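Adhesion and penetration protein autotransporter (PDB 3SYJ) promotes bacterial adherence, aggregation and host-cell invasion through its secreted passenger domain, which also carries a probable serine protease. Local coordinates at residues T594-N599 / I616-D621. Residues are numbered along the deposited sequence; the frame is centred on the assembly and turned at random.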
loop_
_atom_site.group_PDB
_atom_site.type_symbol
_atom_site.label_atom_id
_atom_site.label_comp_id
_atom_site.label_asym_id
_atom_site.label_seq_id
_atom_site.Cartn_x
_atom_site.Cartn_y
_atom_site.Cartn_z
ATOM N N THR A 594 8.017 -30.308 -29.805
ATOM C CA THR A 594 7.907 -31.698 -29.379
ATOM C C THR A 594 8.730 -32.528 -30.356
ATOM O O THR A 594 8.666 -32.300 -31.560
ATOM C CB THR A 594 6.446 -32.178 -29.418
ATOM O OG1 THR A 594 5.655 -31.351 -28.560
ATOM C CG2 THR A 594 6.341 -33.632 -28.974
ATOM N N PRO A 595 9.533 -33.471 -29.848
ATOM C CA PRO A 595 10.311 -34.346 -30.734
ATOM C C PRO A 595 9.427 -35.232 -31.610
ATOM O O PRO A 595 8.389 -35.702 -31.150
ATOM C CB PRO A 595 11.090 -35.226 -29.751
ATOM C CG PRO A 595 11.152 -34.440 -28.492
ATOM C CD PRO A 595 9.878 -33.665 -28.426
ATOM N N HIS A 596 9.841 -35.465 -32.853
ATOM C CA HIS A 596 9.160 -36.428 -33.716
ATOM C C HIS A 596 10.188 -37.247 -34.489
ATOM O O HIS A 596 11.249 -36.741 -34.852
ATOM C CB HIS A 596 8.208 -35.726 -34.694
ATOM C CG HIS A 596 6.956 -35.200 -34.059
ATOM N ND1 HIS A 596 5.948 -36.024 -33.605
ATOM C CD2 HIS A 596 6.544 -33.934 -33.816
ATOM C CE1 HIS A 596 4.973 -35.287 -33.101
ATOM N NE2 HIS A 596 5.310 -34.016 -33.216
ATOM N N ALA A 597 9.872 -38.510 -34.748
ATOM C CA ALA A 597 10.775 -39.381 -35.496
ATOM C C ALA A 597 11.127 -38.797 -36.866
ATOM O O ALA A 597 10.252 -38.312 -37.599
ATOM C CB ALA A 597 10.176 -40.753 -35.641
ATOM N N TYR A 598 12.416 -38.854 -37.193
ATOM C CA TYR A 598 12.974 -38.321 -38.435
ATOM C C TYR A 598 12.389 -39.045 -39.653
ATOM O O TYR A 598 12.171 -40.249 -39.609
ATOM C CB TYR A 598 14.493 -38.514 -38.394
ATOM C CG TYR A 598 15.296 -37.954 -39.560
ATOM C CD1 TYR A 598 15.776 -36.653 -39.533
ATOM C CD2 TYR A 598 15.603 -38.742 -40.667
ATOM C CE1 TYR A 598 16.527 -36.134 -40.577
ATOM C CE2 TYR A 598 16.356 -38.235 -41.726
ATOM C CZ TYR A 598 16.816 -36.925 -41.672
ATOM O OH TYR A 598 17.565 -36.399 -42.706
ATOM N N ASN A 599 12.149 -38.318 -40.741
ATOM C CA ASN A 599 11.590 -38.923 -41.950
ATOM C C ASN A 599 12.662 -39.349 -42.944
ATOM O O ASN A 599 13.243 -38.515 -43.639
ATOM C CB ASN A 599 10.599 -37.975 -42.629
ATOM C CG ASN A 599 10.070 -38.529 -43.950
ATOM O OD1 ASN A 599 10.121 -39.735 -44.197
ATOM N ND2 ASN A 599 9.570 -37.648 -44.802
ATOM N N ILE A 616 11.235 -33.857 -38.678
ATOM C CA ILE A 616 9.820 -33.605 -38.508
ATOM C C ILE A 616 9.581 -32.672 -37.326
ATOM O O ILE A 616 9.734 -33.059 -36.175
ATOM C CB ILE A 616 9.065 -34.927 -38.334
ATOM C CG1 ILE A 616 9.230 -35.774 -39.595
ATOM C CG2 ILE A 616 7.597 -34.677 -38.043
ATOM C CD1 ILE A 616 8.773 -35.060 -40.859
ATOM N N VAL A 617 9.201 -31.435 -37.618
ATOM C CA VAL A 617 8.935 -30.460 -36.573
ATOM C C VAL A 617 7.595 -29.779 -36.824
ATOM O O VAL A 617 7.405 -29.198 -37.887
ATOM C CB VAL A 617 10.026 -29.394 -36.557
ATOM C CG1 VAL A 617 9.662 -28.281 -35.592
ATOM C CG2 VAL A 617 11.367 -30.023 -36.194
ATOM N N TRP A 618 6.667 -29.856 -35.865
ATOM C CA TRP A 618 5.347 -29.230 -36.025
ATOM C C TRP A 618 5.259 -27.909 -35.273
ATOM O O TRP A 618 5.436 -27.867 -34.057
ATOM C CB TRP A 618 4.207 -30.152 -35.570
ATOM C CG TRP A 618 4.160 -31.485 -36.263
ATOM C CD1 TRP A 618 4.744 -31.815 -37.453
ATOM C CD2 TRP A 618 3.469 -32.663 -35.818
ATOM N NE1 TRP A 618 4.474 -33.123 -37.768
ATOM C CE2 TRP A 618 3.693 -33.668 -36.782
ATOM C CE3 TRP A 618 2.686 -32.967 -34.699
ATOM C CZ2 TRP A 618 3.167 -34.957 -36.659
ATOM C CZ3 TRP A 618 2.163 -34.250 -34.579
ATOM C CH2 TRP A 618 2.407 -35.227 -35.553
ATOM N N ASP A 619 4.960 -26.841 -36.003
ATOM C CA ASP A 619 4.990 -25.480 -35.464
ATOM C C ASP A 619 3.935 -25.227 -34.377
ATOM O O ASP A 619 4.077 -24.306 -33.575
ATOM C CB ASP A 619 4.833 -24.467 -36.614
ATOM C CG ASP A 619 5.565 -23.157 -36.356
ATOM O OD1 ASP A 619 6.512 -23.133 -35.536
ATOM O OD2 ASP A 619 5.196 -22.149 -36.995
ATOM N N HIS A 620 2.876 -26.036 -34.358
ATOM C CA HIS A 620 1.814 -25.906 -33.360
ATOM C C HIS A 620 1.991 -26.887 -32.205
ATOM O O HIS A 620 1.192 -26.909 -31.267
ATOM C CB HIS A 620 0.455 -26.165 -34.003
ATOM C CG HIS A 620 0.250 -27.592 -34.410
ATOM N ND1 HIS A 620 0.592 -28.066 -35.659
ATOM C CD2 HIS A 620 -0.247 -28.652 -33.728
ATOM C CE1 HIS A 620 0.312 -29.356 -35.731
ATOM N NE2 HIS A 620 -0.195 -29.736 -34.572
ATOM N N ASP A 621 3.023 -27.717 -32.283
ATOM C CA ASP A 621 3.231 -28.779 -31.307
ATOM C C ASP A 621 4.579 -28.583 -30.609
ATOM O O ASP A 621 5.600 -29.147 -31.021
ATOM C CB ASP A 621 3.160 -30.139 -32.011
ATOM C CG ASP A 621 3.415 -31.298 -31.079
ATOM O OD1 ASP A 621 3.337 -31.108 -29.853
ATOM O OD2 ASP A 621 3.691 -32.410 -31.572
HETATM O O HOH W 1 7.075 -30.461 -33.106
HETATM O O HOH W 2 10.550 -32.409 -33.563
HETATM O O HOH W 3 12.683 -35.510 -36.900
#
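The imidazole of His596 lies obliquely over one face of the Trp618 indole, its plane turned 36° from the six-membered ring and the centroids 3.8 Å apart. Contact is made off-centre, with His596 NE2 above the rim of the indole, 3.2 Å from Trp618 CE3. At the imidazole edge, NE2 donates to Asp621 OD2 over 2.8 Å; the acceptor lies close to the ring plane, and the nitrogen sits almost in line with its C-O bond. Ile616 O also lies near that plane, by CB. His596 ND1 bonds to Asp14 of helix 9-17, so hydrogen bonds at both ring nitrogens fix the rotation of the imidazole. Two carboxylates so placed would probably stabilise positive charge on it.

The other carboxylate oxygen, Asp621 OD1, accepts a 2.7 Å hydrogen bond from Thr594 OG1, which approaches 57° out of the carboxylate plane. Asp621 extends its carboxyl carbon away from its backbone nitrogen (chi1 178°), carrying the group to both partners, while its carbonyl O takes the Thr594 N-H. Ile616 sets CG2 3.6 Å from His596 CB and the CD1 end of its CG1 branch against Asn599 CB. Where the backbones stand apart, waters join them: one links His596 O to Ile616 N, another Thr594 O to Ile616 O.

A type I beta turn from Trp618 to Asp621 shapes the returning chain. The two segments form the base of an excursion that leaves the beta-solenoid after strand 586-593, carries helix 603-609 and rejoins at strand 622-629; bonds to Asp14 and Gln10 join this beta-helix side loop to the S6 peptidase region.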